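Long-range contacts in caspase-1 subunit p19/18 (Spodoptera frugiperda, PDB 1M72), which probably acts as an apoptotic executioner caspase, a cysteine endopeptidase that works as a heterotetramer of two paired large and small subunits: residues C[42-47]-C[115-120]; C[49-54]-C[106-111]. All blocks are in the same frame, centred on the assembly; numbering follows the deposited sequence.

How the contacts relate
Strand 31-39 of the central mixed sheet leads into a long loop that supplies 42-47 to contact 1 and then 49-54 to contact 2 before helix 54-67 begins. The chain continues through strand 70-76, helix 80-92 and strand 98-106. Its end, with the residues that follow, gives 106-111, which closes the inner loop at contact 2 and already includes strand 109-110, the first of the small antiparallel sheet. The sheet continues with 113-115, and the connection between its second and third strands, within 115-120, closes the outer loop at contact 1, so the two closures nest. They also touch: the rings of Phe-43 and His-108 meet, and Thr-107 OG1 is hydrogen-bonded to Tyr-115 O.

Contact 1 of 2, residues C[42-47]-C[115-120]; sequences HFDIHS and YAKDTH
The carbonyl oxygen of Lys-117 accepts the backbone hydrogen bond that joins the two loops: Asp-44 N lies 2.9 Å from Lys-117 O with an N-H...O angle of 158°. The same oxygen also faces carbon, since the CA of Phe-43 and the CD1 of Ile-45 pack around it, giving it a partly apolar surrounding.

Next to this bond Phe-43 turns its ring edge to the opposite backbone. Ala-116 O sits near the ring plane, 3.2 Å from Phe-43 CD2, and Phe-43 CE2 reaches Tyr-115 CB at 4.1 Å. Ile-45 approaches from further along the loop. Its CD1 comes within 3.7 Å of Tyr-115 CD2, obliquely to that ring, while Ile-45 CG1 rests 3.5 Å from Asp-118 O. Two hydrophobic side chains thus line the turn, largely against carbonyl oxygens.

At Asp-44 the carboxylate crosses the aliphatic part of Lys-117. That chain runs extended from CB and is bent at chi3 (80°), and the methylenes, not the amine, come closest: Asp-44 OD2 is 3.1 Å from Lys-117 CE but 4.1 Å from Lys-117 NZ. The opposite charges probably attract, yet the separation is too long for a salt bridge.

The turn is also held on its own side. Ala-116 N bonds to Thr-119 O at 2.8 Å, and Asp-118 OD1 accepts Ser-80 N at the start of helix 80-92. Only a single hydrogen bond joins the segments across this surface contact; the arrangement is a loop packed on the beta-hairpin connection between strands 113-115 and 120-121, in the small antiparallel sheet beside the active site of the caspase fold.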
loop_
_atom_site.group_PDB
_atom_site.type_symbol
_atom_site.label_atom_id
_atom_site.label_comp_id
_atom_site.label_asym_id
_atom_site.label_seq_id
_atom_site.Cartn_x
_atom_site.Cartn_y
_atom_site.Cartn_z
ATOM N N HIS C 42 9.535 -20.795 -17.384
ATOM C CA HIS C 42 8.814 -21.862 -18.039
ATOM C C HIS C 42 7.945 -22.582 -17.022
ATOM O O HIS C 42 8.278 -22.644 -15.847
ATOM C CB HIS C 42 9.855 -22.784 -18.681
ATOM C CG HIS C 42 10.836 -22.052 -19.548
ATOM N ND1 HIS C 42 12.194 -22.009 -19.276
ATOM C CD2 HIS C 42 10.657 -21.336 -20.694
ATOM C CE1 HIS C 42 12.805 -21.308 -20.224
ATOM N NE2 HIS C 42 11.898 -20.889 -21.097
ATOM N N PHE C 43 6.831 -23.131 -17.486
ATOM C CA PHE C 43 5.877 -23.799 -16.614
ATOM C C PHE C 43 5.424 -25.179 -17.081
ATOM O O PHE C 43 5.260 -25.394 -18.277
ATOM C CB PHE C 43 4.637 -22.904 -16.465
ATOM C CG PHE C 43 4.962 -21.505 -15.987
ATOM C CD1 PHE C 43 5.456 -20.544 -16.876
ATOM C CD2 PHE C 43 4.878 -21.185 -14.620
ATOM C CE1 PHE C 43 5.881 -19.286 -16.413
ATOM C CE2 PHE C 43 5.290 -19.939 -14.152
ATOM C CZ PHE C 43 5.801 -18.979 -15.047
ATOM N N ASP C 44 5.199 -26.090 -16.128
ATOM C CA ASP C 44 4.712 -27.435 -16.423
ATOM C C ASP C 44 3.188 -27.422 -16.420
ATOM O O ASP C 44 2.566 -28.452 -16.235
ATOM C CB ASP C 44 5.201 -28.471 -15.396
ATOM C CG ASP C 44 6.725 -28.593 -15.355
ATOM O OD1 ASP C 44 7.386 -28.292 -16.373
ATOM O OD2 ASP C 44 7.253 -29.007 -14.300
ATOM N N ILE C 45 2.607 -26.239 -16.624
ATOM C CA ILE C 45 1.160 -26.026 -16.708
ATOM C C ILE C 45 0.875 -25.674 -18.184
ATOM O O ILE C 45 1.277 -24.599 -18.695
ATOM C CB ILE C 45 0.738 -24.874 -15.799
ATOM C CG1 ILE C 45 0.985 -25.292 -14.328
ATOM C CG2 ILE C 45 -0.714 -24.497 -16.086
ATOM C CD1 ILE C 45 1.435 -24.155 -13.406
ATOM N N HIS C 46 0.191 -26.587 -18.873
ATOM C CA HIS C 46 -0.065 -26.410 -20.294
ATOM C C HIS C 46 -0.635 -25.070 -20.762
ATOM O O HIS C 46 -0.308 -24.634 -21.853
ATOM C CB HIS C 46 -0.944 -27.558 -20.822
ATOM C CG HIS C 46 -1.210 -27.486 -22.299
ATOM N ND1 HIS C 46 -0.221 -27.655 -23.249
ATOM C CD2 HIS C 46 -2.347 -27.212 -22.986
ATOM C CE1 HIS C 46 -0.737 -27.485 -24.454
ATOM N NE2 HIS C 46 -2.024 -27.213 -24.324
ATOM N N SER C 47 -1.455 -24.407 -19.957
ATOM C CA SER C 47 -2.065 -23.153 -20.384
ATOM C C SER C 47 -1.207 -21.897 -20.214
ATOM O O SER C 47 -1.602 -20.788 -20.611
ATOM C CB SER C 47 -3.386 -22.961 -19.637
ATOM O OG SER C 47 -3.184 -23.079 -18.233
ATOM N N TYR C 115 2.041 -18.300 -9.636
ATOM C CA TYR C 115 2.347 -19.639 -10.140
ATOM C C TYR C 115 3.789 -20.031 -9.936
ATOM O O TYR C 115 4.704 -19.251 -10.165
ATOM C CB TYR C 115 2.033 -19.786 -11.648
ATOM C CG TYR C 115 0.564 -19.925 -11.991
ATOM C CD1 TYR C 115 -0.169 -18.814 -12.408
ATOM C CD2 TYR C 115 -0.107 -21.153 -11.843
ATOM C CE1 TYR C 115 -1.544 -18.895 -12.670
ATOM C CE2 TYR C 115 -1.512 -21.263 -12.102
ATOM C CZ TYR C 115 -2.209 -20.117 -12.513
ATOM O OH TYR C 115 -3.555 -20.147 -12.765
ATOM N N ALA C 116 3.982 -21.252 -9.474
ATOM C CA ALA C 116 5.308 -21.837 -9.326
ATOM C C ALA C 116 5.473 -22.566 -10.673
ATOM O O ALA C 116 4.703 -22.339 -11.598
ATOM C CB ALA C 116 5.313 -22.833 -8.202
ATOM N N LYS C 117 6.444 -23.465 -10.785
ATOM C CA LYS C 117 6.618 -24.180 -12.040
ATOM C C LYS C 117 5.480 -25.168 -12.248
ATOM O O LYS C 117 4.963 -25.310 -13.351
ATOM C CB LYS C 117 7.940 -24.947 -12.051
ATOM C CG LYS C 117 8.107 -25.795 -13.317
ATOM C CD LYS C 117 9.458 -26.449 -13.393
ATOM C CE LYS C 117 9.483 -27.676 -12.545
ATOM N NZ LYS C 117 10.851 -28.250 -12.508
ATOM N N ASP C 118 5.080 -25.815 -11.159
ATOM C CA ASP C 118 4.042 -26.837 -11.171
ATOM C C ASP C 118 2.615 -26.436 -10.789
ATOM O O ASP C 118 1.660 -26.967 -11.335
ATOM C CB ASP C 118 4.500 -27.977 -10.255
ATOM C CG ASP C 118 4.733 -27.501 -8.814
ATOM O OD1 ASP C 118 4.943 -26.289 -8.603
ATOM O OD2 ASP C 118 4.717 -28.331 -7.891
ATOM N N THR C 119 2.432 -25.531 -9.840
ATOM C CA THR C 119 1.069 -25.193 -9.459
ATOM C C THR C 119 1.069 -23.811 -8.817
ATOM O O THR C 119 2.115 -23.184 -8.766
ATOM C CB THR C 119 0.497 -26.286 -8.489
ATOM O OG1 THR C 119 -0.858 -25.970 -8.145
ATOM C CG2 THR C 119 1.371 -26.400 -7.219
ATOM N N HIS C 120 -0.082 -23.329 -8.350
ATOM C CA HIS C 120 -0.148 -21.984 -7.760
ATOM C C HIS C 120 -0.240 -21.957 -6.229
ATOM O O HIS C 120 -0.596 -22.942 -5.599
ATOM C CB HIS C 120 -1.355 -21.238 -8.318
ATOM C CG HIS C 120 -2.635 -21.955 -8.069
ATOM N ND1 HIS C 120 -3.302 -21.882 -6.863
ATOM C CD2 HIS C 120 -3.290 -22.882 -8.808
ATOM C CE1 HIS C 120 -4.307 -22.737 -6.868
ATOM N NE2 HIS C 120 -4.319 -23.358 -8.036
#

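Contact 2 of 2, residues C[49-54]-C[106-111]; sequences KSRTGT and LTHGEL
The side chains of Arg-51 and His-108 run antiparallel alongside one another at the active site of the caspase fold, where the loop after strand 31-39 meets the end of strand 98-106. His-108 is probably the catalytic histidine, as in related caspases, and Arg-51 NE forms a salt bridge with an acidic side chain of the bound peptide, consistent with the S1 pocket, which receives the P1 aspartate.

Arg-51 CB points toward 106-111, and Arg-51 CG then lies over the face of the imidazole, 3.3 Å from His-108 NE2. The next methylene makes a CH-pi contact: Arg-51 CD stands 3.7 Å from the centroid of the His-108 ring, 12° off the normal. A bend at chi3 (52°) then sets the guanidinium nearly perpendicular to that ring. Arg-51 NE, used in the bridge to the peptide, comes 3.3 Å from Thr-107 O at an angle too poor for a hydrogen bond. Backbone covers one guanidinium face, Thr-107 N lying about 3.4 Å above its centre. At the far end Arg-51 NH1 gives a weak hydrogen bond to Thr-54 OG1 at 3.0 Å and a further one to His-40 O, bonds that would restrict rotation of the group.

Thr-54 OG1 also packs against the root of Leu-106, 3.4 Å from its CB. The backbone of Gly-109 is hydrogen-bonded to the peptide, while His-108 ND1 bonds weakly to the peptide backbone. The other ring nitrogen is directed to the loop: His-108 NE2 donates to Lys-49 O, which lies almost in the ring plane, at 2.9 Å and 169°.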
loop_
_atom_site.group_PDB
_atom_site.type_symbol
_atom_site.label_atom_id
_atom_site.label_comp_id
_atom_site.label_asym_id
_atom_site.label_seq_id
_atom_site.Cartn_x
_atom_site.Cartn_y
_atom_site.Cartn_z
ATOM N N LYS C 49 2.111 -19.824 -21.054
ATOM C CA LYS C 49 3.168 -19.609 -22.036
ATOM C C LYS C 49 4.471 -19.201 -21.344
ATOM O O LYS C 49 4.462 -18.772 -20.187
ATOM C CB LYS C 49 2.694 -18.547 -23.036
ATOM C CG LYS C 49 1.508 -19.068 -23.858
ATOM C CD LYS C 49 0.903 -18.023 -24.827
ATOM C CE LYS C 49 0.103 -16.959 -24.100
ATOM N NZ LYS C 49 -0.903 -16.340 -25.007
ATOM N N SER C 50 5.594 -19.351 -22.027
ATOM C CA SER C 50 6.850 -18.962 -21.415
ATOM C C SER C 50 6.956 -17.441 -21.226
ATOM O O SER C 50 6.370 -16.638 -21.970
ATOM C CB SER C 50 8.022 -19.529 -22.197
ATOM O OG SER C 50 8.165 -20.895 -21.839
ATOM N N ARG C 51 7.666 -17.049 -20.187
ATOM C CA ARG C 51 7.760 -15.634 -19.877
ATOM C C ARG C 51 9.066 -15.009 -20.421
ATOM O O ARG C 51 9.888 -14.489 -19.657
ATOM C CB ARG C 51 7.612 -15.451 -18.333
ATOM C CG ARG C 51 6.262 -15.965 -17.777
ATOM C CD ARG C 51 5.983 -15.557 -16.292
ATOM N NE ARG C 51 6.148 -14.117 -16.077
ATOM C CZ ARG C 51 7.261 -13.561 -15.590
ATOM N NH1 ARG C 51 8.293 -14.326 -15.252
ATOM N NH2 ARG C 51 7.352 -12.248 -15.431
ATOM N N THR C 52 9.237 -15.068 -21.745
ATOM C CA THR C 52 10.434 -14.533 -22.393
ATOM C C THR C 52 10.618 -13.079 -21.943
ATOM O O THR C 52 9.651 -12.303 -21.916
ATOM C CB THR C 52 10.339 -14.609 -23.944
ATOM O OG1 THR C 52 9.843 -15.902 -24.346
ATOM C CG2 THR C 52 11.730 -14.382 -24.556
ATOM N N GLY C 53 11.847 -12.746 -21.543
ATOM C CA GLY C 53 12.146 -11.408 -21.037
ATOM C C GLY C 53 12.389 -11.327 -19.515
ATOM O O GLY C 53 13.058 -10.401 -19.027
ATOM N N THR C 54 11.846 -12.294 -18.768
ATOM C CA THR C 54 11.995 -12.323 -17.306
ATOM C C THR C 54 13.464 -12.474 -16.893
ATOM O O THR C 54 13.828 -12.041 -15.815
ATOM C CB THR C 54 11.126 -13.481 -16.661
ATOM O OG1 THR C 54 11.104 -13.333 -15.245
ATOM C CG2 THR C 54 11.677 -14.843 -16.983
ATOM N N LEU C 106 9.018 -13.164 -9.936
ATOM C CA LEU C 106 8.772 -12.797 -11.342
ATOM C C LEU C 106 8.055 -14.026 -11.942
ATOM O O LEU C 106 8.689 -15.084 -12.171
ATOM C CB LEU C 106 10.110 -12.567 -12.051
ATOM C CG LEU C 106 11.203 -11.794 -11.293
ATOM C CD1 LEU C 106 12.503 -11.825 -12.127
ATOM C CD2 LEU C 106 10.782 -10.366 -11.073
ATOM N N THR C 107 6.750 -13.895 -12.201
ATOM C CA THR C 107 5.974 -15.061 -12.655
ATOM C C THR C 107 4.569 -14.732 -13.189
ATOM O O THR C 107 4.242 -13.566 -13.403
ATOM C CB THR C 107 5.870 -16.072 -11.465
ATOM O OG1 THR C 107 5.333 -17.310 -11.926
ATOM C CG2 THR C 107 4.975 -15.526 -10.336
ATOM N N HIS C 108 3.760 -15.759 -13.464
ATOM C CA HIS C 108 2.365 -15.542 -13.915
ATOM C C HIS C 108 1.461 -15.473 -12.655
ATOM O O HIS C 108 1.732 -16.127 -11.646
ATOM C CB HIS C 108 1.836 -16.703 -14.765
ATOM C CG HIS C 108 2.307 -16.703 -16.185
ATOM N ND1 HIS C 108 1.993 -15.697 -17.075
ATOM C CD2 HIS C 108 3.045 -17.607 -16.876
ATOM C CE1 HIS C 108 2.516 -15.983 -18.254
ATOM N NE2 HIS C 108 3.157 -17.137 -18.162
ATOM N N GLY C 109 0.382 -14.706 -12.748
ATOM C CA GLY C 109 -0.548 -14.587 -11.643
ATOM C C GLY C 109 -1.997 -14.293 -12.030
ATOM O O GLY C 109 -2.339 -13.984 -13.190
ATOM N N GLU C 110 -2.848 -14.422 -11.019
ATOM C CA GLU C 110 -4.277 -14.156 -11.080
ATOM C C GLU C 110 -4.561 -13.445 -9.756
ATOM O O GLU C 110 -3.667 -13.330 -8.903
ATOM C CB GLU C 110 -5.044 -15.469 -11.135
ATOM C CG GLU C 110 -4.748 -16.260 -12.411
ATOM C CD GLU C 110 -5.672 -17.462 -12.592
ATOM O OE1 GLU C 110 -6.851 -17.390 -12.146
ATOM O OE2 GLU C 110 -5.212 -18.455 -13.191
ATOM N N LEU C 111 -5.774 -12.964 -9.562
ATOM C CA LEU C 111 -6.044 -12.268 -8.311
ATOM C C LEU C 111 -5.856 -13.257 -7.160
ATOM O O LEU C 111 -6.422 -14.354 -7.193
ATOM C CB LEU C 111 -7.458 -11.687 -8.322
ATOM C CG LEU C 111 -7.962 -11.010 -7.046
ATOM C CD1 LEU C 111 -7.129 -9.831 -6.692
ATOM C CD2 LEU C 111 -9.418 -10.599 -7.267
#